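PDB 4QNY: mitogen activated protein kinase, putative from Leishmania donovani, which probably transfers the gamma-phosphate of ATP to serine or threonine residues of other proteins in a mitogen-activated signalling cascade. Local coordinates for residues 67-72 with 345-350; 239-244 with 271-276; 125-130 with 214-219; 104-109 with 163-168. All blocks are in the same frame, centred on the assembly; numbering follows the deposited sequence.

The four contacts run from the N-lobe of a protein kinase down to the far end of its C-lobe. Contacts 1 and 4 both touch the bound ATP analogue, and they meet where Glu71 OE2 packs 4.3 Å from Asp168 CA, beside the phosphate tail of the nucleotide. Contact 4 also borders contact 3: Phe130 O lies 3.2 Å from Leu164 CD1, so the helical core of the C-lobe backs directly onto the strand that leads to the magnesium site. Contact 2 is more remote, its nearest atoms about 6 Å from those of contact 3 and its centre about 44 Å from that of contact 1, well away from the nucleotide.

Contact 1: residues 67-72 with 345-350. With ANP (phosphoaminophosphonic acid-adenylate ester), chain D.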
# COMPACT_ATOMS: atom_id res chain seq x y z
N ARG A 67 -6.74 11.09 8.81
CA ARG A 67 -6.15 10.12 7.89
C ARG A 67 -7.09 9.80 6.74
O ARG A 67 -6.66 9.70 5.59
CB ARG A 67 -5.79 8.83 8.63
CG ARG A 67 -4.58 8.93 9.53
CD ARG A 67 -4.24 7.58 10.14
NE ARG A 67 -3.11 7.65 11.05
CZ ARG A 67 -2.64 6.62 11.75
NH1 ARG A 67 -1.60 6.77 12.55
NH2 ARG A 67 -3.23 5.43 11.64
N ILE A 68 -8.38 9.65 7.04
CA ILE A 68 -9.34 9.29 6.01
C ILE A 68 -9.59 10.48 5.08
O ILE A 68 -9.80 10.30 3.88
CB ILE A 68 -10.68 8.78 6.62
CG1 ILE A 68 -11.46 7.95 5.59
CG2 ILE A 68 -11.53 9.92 7.17
CD1 ILE A 68 -10.80 6.64 5.24
N LEU A 69 -9.52 11.69 5.62
CA LEU A 69 -9.71 12.90 4.82
C LEU A 69 -8.59 13.03 3.80
O LEU A 69 -8.83 13.37 2.64
CB LEU A 69 -9.75 14.14 5.72
CG LEU A 69 -9.76 15.49 5.00
CD1 LEU A 69 -11.00 15.63 4.12
CD2 LEU A 69 -9.66 16.64 5.99
N ARG A 70 -7.36 12.77 4.24
CA ARG A 70 -6.20 12.82 3.36
C ARG A 70 -6.30 11.75 2.27
O ARG A 70 -5.91 11.98 1.13
CB ARG A 70 -4.92 12.65 4.17
CG ARG A 70 -3.65 12.61 3.32
CD ARG A 70 -2.41 12.38 4.16
NE ARG A 70 -2.07 13.55 4.98
CZ ARG A 70 -0.98 13.64 5.73
NH1 ARG A 70 -0.11 12.63 5.77
NH2 ARG A 70 -0.74 14.74 6.43
N GLU A 71 -6.82 10.58 2.64
CA GLU A 71 -6.95 9.47 1.70
C GLU A 71 -7.89 9.81 0.55
O GLU A 71 -7.59 9.53 -0.61
CB GLU A 71 -7.43 8.21 2.42
CG GLU A 71 -7.56 6.99 1.52
CD GLU A 71 -8.04 5.76 2.26
OE1 GLU A 71 -8.01 5.76 3.51
OE2 GLU A 71 -8.46 4.79 1.59
N ILE A 72 -9.03 10.41 0.87
CA ILE A 72 -9.98 10.84 -0.15
C ILE A 72 -9.38 11.92 -1.04
O ILE A 72 -9.53 11.89 -2.26
CB ILE A 72 -11.30 11.35 0.48
CG1 ILE A 72 -12.23 10.18 0.78
CG2 ILE A 72 -12.01 12.33 -0.45
CD1 ILE A 72 -12.35 9.86 2.24
N TYR A 345 -17.39 16.53 3.39
CA TYR A 345 -18.56 16.86 2.59
C TYR A 345 -18.18 17.81 1.46
O TYR A 345 -18.78 17.77 0.38
CB TYR A 345 -19.67 17.48 3.45
CG TYR A 345 -21.03 17.47 2.76
CD1 TYR A 345 -21.95 16.48 3.03
CD2 TYR A 345 -21.37 18.45 1.83
CE1 TYR A 345 -23.18 16.45 2.40
CE2 TYR A 345 -22.60 18.43 1.20
CZ TYR A 345 -23.50 17.43 1.49
OH TYR A 345 -24.73 17.41 0.87
N GLU A 346 -17.19 18.66 1.71
CA GLU A 346 -16.70 19.57 0.67
C GLU A 346 -16.12 18.77 -0.49
O GLU A 346 -16.23 19.17 -1.65
CB GLU A 346 -15.64 20.51 1.25
N GLU A 347 -15.50 17.63 -0.17
CA GLU A 347 -14.97 16.73 -1.18
C GLU A 347 -16.11 16.00 -1.89
O GLU A 347 -15.95 15.54 -3.03
CB GLU A 347 -14.00 15.72 -0.56
CG GLU A 347 -12.78 16.36 0.09
CD GLU A 347 -11.82 16.95 -0.92
OE1 GLU A 347 -11.77 16.44 -2.06
OE2 GLU A 347 -11.12 17.92 -0.58
N SER A 348 -17.25 15.89 -1.22
CA SER A 348 -18.43 15.25 -1.79
C SER A 348 -19.13 16.17 -2.79
O SER A 348 -19.67 15.71 -3.80
CB SER A 348 -19.40 14.84 -0.68
OG SER A 348 -20.73 14.78 -1.17
N VAL A 349 -19.11 17.47 -2.50
CA VAL A 349 -19.73 18.47 -3.36
C VAL A 349 -19.12 18.47 -4.76
O VAL A 349 -19.81 18.71 -5.75
CB VAL A 349 -19.60 19.88 -2.73
CG1 VAL A 349 -20.04 20.96 -3.71
CG2 VAL A 349 -20.41 19.96 -1.44
N LYS A 350 -17.83 18.15 -4.83
CA LYS A 350 -17.09 18.15 -6.09
C LYS A 350 -17.61 17.12 -7.11
O LYS A 350 -17.10 17.04 -8.22
CB LYS A 350 -15.61 17.90 -5.83
CG LYS A 350 -14.97 18.88 -4.87
CD LYS A 350 -13.56 18.45 -4.49
CE LYS A 350 -12.90 19.44 -3.55
NZ LYS A 350 -12.65 20.75 -4.20
PG ANP D . -7.86 1.78 5.39
O1G ANP D . -9.34 1.55 5.47
O2G ANP D . -7.58 2.99 4.42
O3G ANP D . -7.30 2.13 6.83
PB ANP D . -8.08 -0.87 4.39
O1B ANP D . -9.05 -1.13 5.50
O2B ANP D . -7.23 -2.15 4.16
N3B ANP D . -7.06 0.40 4.80
PA ANP D . -8.41 -0.98 1.64
O1A ANP D . -7.04 -1.52 1.64
O2A ANP D . -8.58 0.24 0.73
O3A ANP D . -8.88 -0.50 3.09
O5' ANP D . -9.40 -2.14 1.21
C5' ANP D . -9.35 -3.45 1.83
C4' ANP D . -9.48 -4.50 0.75
O4' ANP D . -10.63 -4.23 -0.07
C3' ANP D . -8.31 -4.58 -0.23
O3' ANP D . -7.25 -5.37 0.30
C2' ANP D . -8.96 -5.24 -1.45
O2' ANP D . -8.99 -6.66 -1.33
C1' ANP D . -10.39 -4.67 -1.40
N9 ANP D . -10.60 -3.54 -2.30
C8 ANP D . -10.38 -2.22 -2.04
N7 ANP D . -10.65 -1.42 -3.05
C5 ANP D . -11.08 -2.28 -4.04
C6 ANP D . -11.53 -2.06 -5.36
N6 ANP D . -11.61 -0.85 -5.92
N1 ANP D . -11.89 -3.14 -6.09
C2 ANP D . -11.81 -4.35 -5.53
N3 ANP D . -11.41 -4.68 -4.29
C4 ANP D . -11.06 -3.59 -3.60
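Ile72 and Glu347 form the tight part of this small contact, which joins helix 62-77 of the N-lobe to the C-terminal helix 337-349. The touching branch of the isoleucine is its gamma methyl: Ile72 CG2 lies 3.9 Å from Glu347 CB, and the two side chains slide past one another in opposite directions. Ile72 CG2 points anti to the backbone N, which carries it outward to the second helix. The chain of Glu347 bends at chi2 (-70°), and CB and CG, not the carboxylate, lie against Ile72. An acid with two CH2 groups can therefore serve in an apolar seam.

Leu69 adds a looser touch, CD1 to Glu347 CG at 4.5 Å. Only 102 Å² is buried between the segments in all, and the chain beyond, at Val349 and Lys350, is exposed.

On its other face helix 62-77, the C helix of kinases, carries Glu71, whose salt bridge to Lys52 is the pairing characteristic of an active-like kinase. Ile72 rests on Phe101 and Ile103 of strand 101-106, while Leu69 packs against Val340, Ala343 and Ile344 of helix 337-349. The C-terminal extension thus lies against the N-lobe, as in other MAP kinases, with the C helix between it and the nucleotide.

Contact 2: residues 239-244 with 271-276; sequences VDVIGT and ADWRQR
Ala271 opens the second segment by donating its backbone N to Val241 O, a bond of 3.2 Å that meets the carbonyl almost head-on, with a C=O...N angle of 171°. Val241 is in the last turn of its helix, and the incoming amide supplies a partner for this carbonyl. The methyl of Ala271 comes along with the amide, CB only 3.1 Å from Val241 O, a tight place that suits a very small side chain. Just beyond Val241, Gly243 leaves the helix with phi 97° and psi 158°, where a CB would jam against the preceding carbonyl O; the backbone itself calls for glycine.

Asp272 next serves as N-cap of the short helix 273-276. Its OD1 accepts a weak bond from Arg274 N at 3.1 Å, while Asp272 OD2 pairs with Arg274 NH2 in a salt bridge of 3.2 Å. The chain between the two segments probably corresponds to the MAP kinase insert, which follows helix 231-242, the G helix of the kinase fold; the contact joins the end of that insert to this helix.

Trp273 reaches back obliquely with CH2, 4.0 Å from Val241 CG1, and also touches Leu288 and Arg289 of helix 282-291. Arg276 comes last, its chain extended from CG to NE. Its flat guanidinium can lie over the compact, branched Val241, with CG1 3.6 Å above the plane and offset toward the rim. The second valine methyl, Val241 CG2, approaches Arg276 NH2 to 3.5 Å, while Ala271 CB sits at the guanidinium edge, in plane.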
# COMPACT_ATOMS: atom_id res chain seq x y z
N VAL A 239 17.45 -9.34 8.78
CA VAL A 239 18.89 -9.56 8.79
C VAL A 239 19.24 -11.02 8.51
O VAL A 239 20.22 -11.30 7.82
CB VAL A 239 19.51 -9.12 10.14
CG1 VAL A 239 20.98 -9.49 10.21
CG2 VAL A 239 19.33 -7.63 10.33
N ASP A 240 18.43 -11.94 9.03
CA ASP A 240 18.65 -13.37 8.80
C ASP A 240 18.68 -13.71 7.31
O ASP A 240 19.35 -14.65 6.89
CB ASP A 240 17.57 -14.20 9.49
CG ASP A 240 17.83 -14.37 10.98
OD1 ASP A 240 18.98 -14.16 11.41
OD2 ASP A 240 16.88 -14.73 11.71
N VAL A 241 17.94 -12.94 6.52
CA VAL A 241 17.86 -13.18 5.08
C VAL A 241 18.90 -12.38 4.30
O VAL A 241 19.77 -12.95 3.65
CB VAL A 241 16.46 -12.86 4.54
CG1 VAL A 241 16.41 -13.08 3.03
CG2 VAL A 241 15.41 -13.71 5.24
N ILE A 242 18.82 -11.05 4.37
CA ILE A 242 19.69 -10.21 3.55
C ILE A 242 21.13 -10.16 4.07
O ILE A 242 22.04 -9.78 3.33
CB ILE A 242 19.15 -8.77 3.45
CG1 ILE A 242 19.25 -8.05 4.79
CG2 ILE A 242 17.72 -8.78 2.93
CD1 ILE A 242 19.01 -6.56 4.70
N GLY A 243 21.33 -10.55 5.32
CA GLY A 243 22.67 -10.62 5.88
C GLY A 243 23.08 -9.40 6.68
O GLY A 243 22.53 -8.31 6.51
N THR A 244 24.06 -9.58 7.56
CA THR A 244 24.57 -8.50 8.40
C THR A 244 25.19 -7.39 7.57
O THR A 244 26.14 -7.62 6.83
CB THR A 244 25.61 -9.03 9.41
OG1 THR A 244 25.04 -10.08 10.20
CG2 THR A 244 26.07 -7.90 10.32
N ALA A 271 22.41 -14.19 2.23
CA ALA A 271 21.87 -15.47 1.80
C ALA A 271 21.87 -15.61 0.28
O ALA A 271 21.92 -14.62 -0.45
CB ALA A 271 20.46 -15.67 2.34
N ASP A 272 21.83 -16.85 -0.18
CA ASP A 272 21.92 -17.15 -1.60
C ASP A 272 20.56 -17.01 -2.28
O ASP A 272 19.68 -17.85 -2.11
CB ASP A 272 22.45 -18.57 -1.80
CG ASP A 272 23.10 -18.77 -3.16
OD1 ASP A 272 22.74 -18.04 -4.11
OD2 ASP A 272 23.98 -19.65 -3.27
N TRP A 273 20.40 -15.93 -3.05
CA TRP A 273 19.17 -15.71 -3.80
C TRP A 273 18.98 -16.80 -4.85
O TRP A 273 17.85 -17.20 -5.15
CB TRP A 273 19.17 -14.33 -4.47
CG TRP A 273 19.03 -13.19 -3.51
CD1 TRP A 273 19.94 -12.19 -3.30
CD2 TRP A 273 17.92 -12.91 -2.65
NE1 TRP A 273 19.46 -11.32 -2.35
CE2 TRP A 273 18.22 -11.74 -1.94
CE3 TRP A 273 16.70 -13.55 -2.41
CZ2 TRP A 273 17.35 -11.18 -1.00
CZ3 TRP A 273 15.83 -13.00 -1.48
CH2 TRP A 273 16.16 -11.83 -0.79
N ARG A 274 20.09 -17.27 -5.41
CA ARG A 274 20.06 -18.31 -6.43
C ARG A 274 19.48 -19.61 -5.88
O ARG A 274 18.80 -20.35 -6.59
CB ARG A 274 21.47 -18.55 -6.98
CG ARG A 274 22.08 -17.35 -7.67
CD ARG A 274 23.46 -17.66 -8.23
NE ARG A 274 24.53 -17.34 -7.29
CZ ARG A 274 25.06 -18.21 -6.43
NH1 ARG A 274 26.03 -17.83 -5.61
NH2 ARG A 274 24.63 -19.46 -6.40
N GLN A 275 19.76 -19.89 -4.61
CA GLN A 275 19.23 -21.09 -3.96
C GLN A 275 17.79 -20.88 -3.51
O GLN A 275 17.00 -21.82 -3.47
CB GLN A 275 20.11 -21.49 -2.77
CG GLN A 275 21.48 -22.01 -3.16
CD GLN A 275 22.25 -22.58 -1.99
OE1 GLN A 275 22.52 -21.88 -1.01
NE2 GLN A 275 22.61 -23.86 -2.08
N ARG A 276 17.45 -19.63 -3.17
CA ARG A 276 16.09 -19.29 -2.77
C ARG A 276 15.15 -19.33 -3.97
O ARG A 276 13.96 -19.62 -3.82
CB ARG A 276 16.05 -17.91 -2.11
CG ARG A 276 16.66 -17.87 -0.72
CD ARG A 276 16.48 -16.51 -0.07
NE ARG A 276 16.78 -16.55 1.36
CZ ARG A 276 15.86 -16.67 2.31
NH1 ARG A 276 14.58 -16.76 1.99
NH2 ARG A 276 16.22 -16.69 3.58

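Contact 3: residues 125-130 with 214-219; sequences AHIQFF and CILGEL
Ile127 and Leu219 lie at the heart of a seam whose touching side chains are all apolar, between two helices that run almost antiparallel, their short axes 10.7 Å apart at an angle of 164°. Aliphatic packing comes first. Ile127 CG2 meets Leu216 CD1 at 3.6 Å, the two side chains crossing at about a right angle. Leu216 has its CG anti to the backbone N (chi1 174°), which swings CD1 out from the flank of its helix to make this touch. Against Leu219 the isoleucine slides past in the opposite direction, with Ile127 CG2 4.0 Å from Leu219 CB. The beta-branched residue suits this place: CG2 reaches both leucines, while the CG1-CD1 arm lies along Leu219 alone.

A methyl against a carbonyl is the second kind: Ile127 CD1 presses to 3.3 Å from Leu219 O, at the end of helix 206-219. The third involves an aromatic ring, Phe130 CD2 lying 4.2 Å from Leu219 CD2 with the methyl oblique to the ring. The broad phenyl group extends the buried seam to the tip of Leu219.

These are helices E and F of the kinase C-lobe, F being the hydrophobic scaffold around which that lobe is assembled. Phe130 continues onto Val158 of strand 156-158, on the C-lobe side of the nucleotide cleft, and Leu219 onto Leu116 of helix 112-117. On another flank, Leu216 packs with Leu288 and Met291 of helix 282-291.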
# COMPACT_ATOMS: atom_id res chain seq x y z
N ALA A 125 7.07 -13.05 -17.13
CA ALA A 125 6.39 -12.02 -17.91
C ALA A 125 5.25 -11.40 -17.12
O ALA A 125 5.00 -10.20 -17.21
CB ALA A 125 5.88 -12.61 -19.22
N HIS A 126 4.56 -12.23 -16.34
CA HIS A 126 3.50 -11.75 -15.46
C HIS A 126 4.07 -10.82 -14.39
O HIS A 126 3.51 -9.76 -14.12
CB HIS A 126 2.78 -12.93 -14.79
CG HIS A 126 1.86 -13.67 -15.70
ND1 HIS A 126 1.71 -15.04 -15.65
CD2 HIS A 126 1.03 -13.24 -16.68
CE1 HIS A 126 0.84 -15.42 -16.57
NE2 HIS A 126 0.41 -14.35 -17.20
N ILE A 127 5.17 -11.24 -13.79
CA ILE A 127 5.81 -10.49 -12.71
C ILE A 127 6.37 -9.17 -13.22
O ILE A 127 6.23 -8.14 -12.55
CB ILE A 127 6.94 -11.31 -12.06
CG1 ILE A 127 6.39 -12.64 -11.53
CG2 ILE A 127 7.59 -10.53 -10.93
CD1 ILE A 127 7.46 -13.60 -11.06
N GLN A 128 6.99 -9.20 -14.39
CA GLN A 128 7.55 -8.00 -15.01
C GLN A 128 6.49 -6.91 -15.18
O GLN A 128 6.74 -5.74 -14.86
CB GLN A 128 8.16 -8.33 -16.37
CG GLN A 128 9.51 -9.03 -16.29
CD GLN A 128 9.92 -9.64 -17.61
OE1 GLN A 128 9.10 -9.84 -18.51
NE2 GLN A 128 11.21 -9.95 -17.74
N PHE A 129 5.32 -7.30 -15.67
CA PHE A 129 4.23 -6.35 -15.90
C PHE A 129 3.65 -5.84 -14.59
O PHE A 129 3.30 -4.67 -14.47
CB PHE A 129 3.14 -7.00 -16.76
CG PHE A 129 2.12 -6.03 -17.28
CD1 PHE A 129 2.51 -4.79 -17.77
CD2 PHE A 129 0.77 -6.35 -17.29
CE1 PHE A 129 1.57 -3.89 -18.25
CE2 PHE A 129 -0.17 -5.46 -17.77
CZ PHE A 129 0.23 -4.23 -18.25
N PHE A 130 3.56 -6.73 -13.60
CA PHE A 130 3.11 -6.34 -12.26
C PHE A 130 4.05 -5.33 -11.63
O PHE A 130 3.62 -4.28 -11.15
CB PHE A 130 2.99 -7.57 -11.36
CG PHE A 130 1.74 -8.37 -11.57
CD1 PHE A 130 0.60 -7.79 -12.11
CD2 PHE A 130 1.69 -9.72 -11.23
CE1 PHE A 130 -0.55 -8.53 -12.30
CE2 PHE A 130 0.54 -10.46 -11.42
CZ PHE A 130 -0.58 -9.86 -11.96
N CYS A 214 9.66 -6.86 -1.31
CA CYS A 214 8.98 -7.92 -0.58
C CYS A 214 7.93 -8.59 -1.46
O CYS A 214 7.80 -9.81 -1.47
CB CYS A 214 8.32 -7.37 0.68
SG CYS A 214 9.46 -6.65 1.88
N ILE A 215 7.20 -7.77 -2.21
CA ILE A 215 6.19 -8.27 -3.14
C ILE A 215 6.84 -9.06 -4.27
O ILE A 215 6.34 -10.11 -4.67
CB ILE A 215 5.35 -7.11 -3.71
CG1 ILE A 215 4.50 -6.49 -2.60
CG2 ILE A 215 4.45 -7.60 -4.84
CD1 ILE A 215 3.78 -5.22 -3.02
N LEU A 216 7.96 -8.54 -4.78
CA LEU A 216 8.71 -9.23 -5.83
C LEU A 216 9.21 -10.59 -5.33
O LEU A 216 9.20 -11.57 -6.07
CB LEU A 216 9.89 -8.38 -6.30
CG LEU A 216 10.86 -9.02 -7.29
CD1 LEU A 216 10.12 -9.49 -8.54
CD2 LEU A 216 11.98 -8.06 -7.66
N GLY A 217 9.63 -10.63 -4.07
CA GLY A 217 10.12 -11.86 -3.47
C GLY A 217 9.05 -12.94 -3.40
O GLY A 217 9.35 -14.13 -3.52
N GLU A 218 7.81 -12.51 -3.21
CA GLU A 218 6.69 -13.45 -3.13
C GLU A 218 6.20 -13.85 -4.51
O GLU A 218 5.81 -15.00 -4.73
CB GLU A 218 5.55 -12.84 -2.32
CG GLU A 218 5.89 -12.59 -0.86
CD GLU A 218 4.73 -12.02 -0.07
OE1 GLU A 218 3.60 -12.53 -0.23
OE2 GLU A 218 4.94 -11.07 0.70
N LEU A 219 6.20 -12.91 -5.45
CA LEU A 219 5.79 -13.18 -6.82
C LEU A 219 6.71 -14.19 -7.49
O LEU A 219 6.28 -14.99 -8.32
CB LEU A 219 5.75 -11.88 -7.64
CG LEU A 219 4.62 -10.90 -7.33
CD1 LEU A 219 4.86 -9.56 -8.01
CD2 LEU A 219 3.27 -11.48 -7.74

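Contact 4: residues 104-109 with 163-168. With MG (magnesium ion), chain C; ANP (phosphoaminophosphonic acid-adenylate ester), chain D.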
# COMPACT_ATOMS: atom_id res chain seq x y z
N VAL A 104 -16.50 5.71 -3.06
CA VAL A 104 -16.83 4.98 -4.27
C VAL A 104 -15.67 4.99 -5.26
O VAL A 104 -15.27 6.04 -5.75
CB VAL A 104 -18.09 5.55 -4.95
CG1 VAL A 104 -18.37 4.83 -6.25
CG2 VAL A 104 -19.28 5.46 -4.01
N MET A 105 -15.14 3.80 -5.56
CA MET A 105 -13.99 3.67 -6.44
C MET A 105 -14.27 2.73 -7.61
O MET A 105 -15.26 1.99 -7.59
CB MET A 105 -12.78 3.16 -5.66
CG MET A 105 -12.50 3.90 -4.37
SD MET A 105 -11.51 2.91 -3.24
CE MET A 105 -12.63 1.56 -2.89
N ASP A 106 -13.40 2.75 -8.61
CA ASP A 106 -13.45 1.78 -9.70
C ASP A 106 -13.24 0.38 -9.14
O ASP A 106 -12.58 0.20 -8.12
CB ASP A 106 -12.40 2.09 -10.76
CG ASP A 106 -12.72 3.36 -11.54
OD1 ASP A 106 -13.89 3.56 -11.90
OD2 ASP A 106 -11.78 4.16 -11.78
N ILE A 107 -13.80 -0.62 -9.82
CA ILE A 107 -13.70 -1.99 -9.34
C ILE A 107 -12.54 -2.74 -9.99
O ILE A 107 -12.26 -2.58 -11.18
CB ILE A 107 -15.03 -2.76 -9.59
CG1 ILE A 107 -14.99 -4.15 -8.93
CG2 ILE A 107 -15.34 -2.87 -11.07
CD1 ILE A 107 -14.89 -4.10 -7.42
N MET A 108 -11.83 -3.53 -9.18
CA MET A 108 -10.80 -4.42 -9.69
C MET A 108 -11.15 -5.85 -9.29
O MET A 108 -11.86 -6.07 -8.32
CB MET A 108 -9.42 -4.02 -9.14
CG MET A 108 -8.94 -2.66 -9.63
SD MET A 108 -8.53 -2.63 -11.39
CE MET A 108 -7.02 -3.61 -11.39
N GLU A 109 -10.65 -6.81 -10.06
CA GLU A 109 -11.04 -8.21 -9.88
C GLU A 109 -10.59 -8.79 -8.54
O GLU A 109 -11.35 -9.48 -7.87
CB GLU A 109 -10.50 -9.05 -11.04
CG GLU A 109 -11.10 -8.68 -12.39
CD GLU A 109 -10.52 -9.49 -13.54
OE1 GLU A 109 -9.90 -10.54 -13.27
OE2 GLU A 109 -10.68 -9.07 -14.70
N ASP A 163 -3.53 -6.02 -15.37
CA ASP A 163 -3.54 -4.58 -15.09
C ASP A 163 -3.46 -4.37 -13.59
O ASP A 163 -4.05 -5.13 -12.81
CB ASP A 163 -4.80 -3.92 -15.65
CG ASP A 163 -4.83 -3.91 -17.17
OD1 ASP A 163 -3.75 -4.01 -17.79
OD2 ASP A 163 -5.93 -3.79 -17.75
N LEU A 164 -2.72 -3.35 -13.17
CA LEU A 164 -2.43 -3.15 -11.75
C LEU A 164 -2.84 -1.76 -11.28
O LEU A 164 -2.67 -0.78 -12.00
CB LEU A 164 -0.94 -3.39 -11.49
CG LEU A 164 -0.45 -3.48 -10.04
CD1 LEU A 164 0.66 -4.51 -9.94
CD2 LEU A 164 0.04 -2.12 -9.55
N LYS A 165 -3.37 -1.69 -10.06
CA LYS A 165 -3.75 -0.42 -9.45
C LYS A 165 -3.45 -0.39 -7.95
O LYS A 165 -3.89 -1.27 -7.21
CB LYS A 165 -5.24 -0.13 -9.68
CG LYS A 165 -5.60 0.21 -11.12
CD LYS A 165 -7.06 0.61 -11.25
CE LYS A 165 -7.43 0.87 -12.70
NZ LYS A 165 -8.86 1.24 -12.85
N ILE A 166 -2.69 0.61 -7.52
CA ILE A 166 -2.35 0.77 -6.11
C ILE A 166 -3.49 1.45 -5.34
O ILE A 166 -4.04 2.45 -5.80
CB ILE A 166 -1.06 1.60 -5.93
CG1 ILE A 166 0.15 0.82 -6.47
CG2 ILE A 166 -0.83 1.96 -4.47
CD1 ILE A 166 1.48 1.49 -6.19
N CYS A 167 -3.84 0.90 -4.19
CA CYS A 167 -4.91 1.47 -3.36
C CYS A 167 -4.46 1.70 -1.92
O CYS A 167 -3.28 1.51 -1.59
CB CYS A 167 -6.14 0.55 -3.38
SG CYS A 167 -5.92 -1.02 -2.50
N ASP A 168 -5.40 2.11 -1.09
CA ASP A 168 -5.20 2.32 0.35
C ASP A 168 -4.15 3.39 0.66
O ASP A 168 -3.01 3.08 1.00
CB ASP A 168 -4.80 1.00 1.02
CG ASP A 168 -5.01 1.02 2.53
OD1 ASP A 168 -5.11 2.12 3.11
OD2 ASP A 168 -5.07 -0.07 3.13
MG MG C . -5.47 -2.13 2.69
PG ANP D . -7.86 1.78 5.39
O1G ANP D . -9.34 1.55 5.47
O2G ANP D . -7.58 2.99 4.42
O3G ANP D . -7.30 2.13 6.83
PB ANP D . -8.08 -0.87 4.39
O1B ANP D . -9.05 -1.13 5.50
O2B ANP D . -7.23 -2.15 4.16
N3B ANP D . -7.06 0.40 4.80
PA ANP D . -8.41 -0.98 1.64
O1A ANP D . -7.04 -1.52 1.64
O2A ANP D . -8.58 0.24 0.73
O3A ANP D . -8.88 -0.50 3.09
O5' ANP D . -9.40 -2.14 1.21
C5' ANP D . -9.35 -3.45 1.83
C4' ANP D . -9.48 -4.50 0.75
O4' ANP D . -10.63 -4.23 -0.07
C3' ANP D . -8.31 -4.58 -0.23
O3' ANP D . -7.25 -5.37 0.30
C2' ANP D . -8.96 -5.24 -1.45
O2' ANP D . -8.99 -6.66 -1.33
C1' ANP D . -10.39 -4.67 -1.40
N9 ANP D . -10.60 -3.54 -2.30
C8 ANP D . -10.38 -2.22 -2.04
N7 ANP D . -10.65 -1.42 -3.05
C5 ANP D . -11.08 -2.28 -4.04
C6 ANP D . -11.53 -2.06 -5.36
N6 ANP D . -11.61 -0.85 -5.92
N1 ANP D . -11.89 -3.14 -6.09
C2 ANP D . -11.81 -4.35 -5.53
N3 ANP D . -11.41 -4.68 -4.29
C4 ANP D . -11.06 -3.59 -3.60
O HOH W 1 -8.80 3.70 -11.88
O HOH W 2 -5.91 -4.11 2.39
O HOH W 3 -4.15 -2.64 4.08
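Asp106 and Lys165 face each other without forming a salt bridge: Asp106 OD2 and Lys165 NZ stand 4.3 Å apart, and a water joins them. That water accepts from Lys165 NZ at 2.6 Å and donates to Asp106 OD2 at 3.0 Å. The extended lysine chain runs across Met108 at about a right angle, with Met108 SD 3.6 Å from Lys165 CD. Bends at chi2 (-69°) and chi3 (-71°) curl the methionine over, bringing Met108 CE near Asp163 O. An unbranched thioether can bend in this way across the lysine methylenes, which offer an apolar shaft while NZ stays with the water.

The two segments frame the nucleotide. Residues 104-109 form the hinge, where ANP N6 donates to Asp106 O at 2.6 Å and Met108 N donates to ANP N1 at 3.1 Å. At the gatekeeper position, Met105 CE lies 3.6 Å from ANP N7. At the far end Asp168, the aspartate of the DFG motif, binds magnesium through OD2 at 2.1 Å, alongside Asn155, two phosphate oxygens and two waters.

Adenine is thus recognised by backbone atoms, while a side-chain carboxylate holds the metal that, consistent with kinase chemistry, orients the phosphates for transfer.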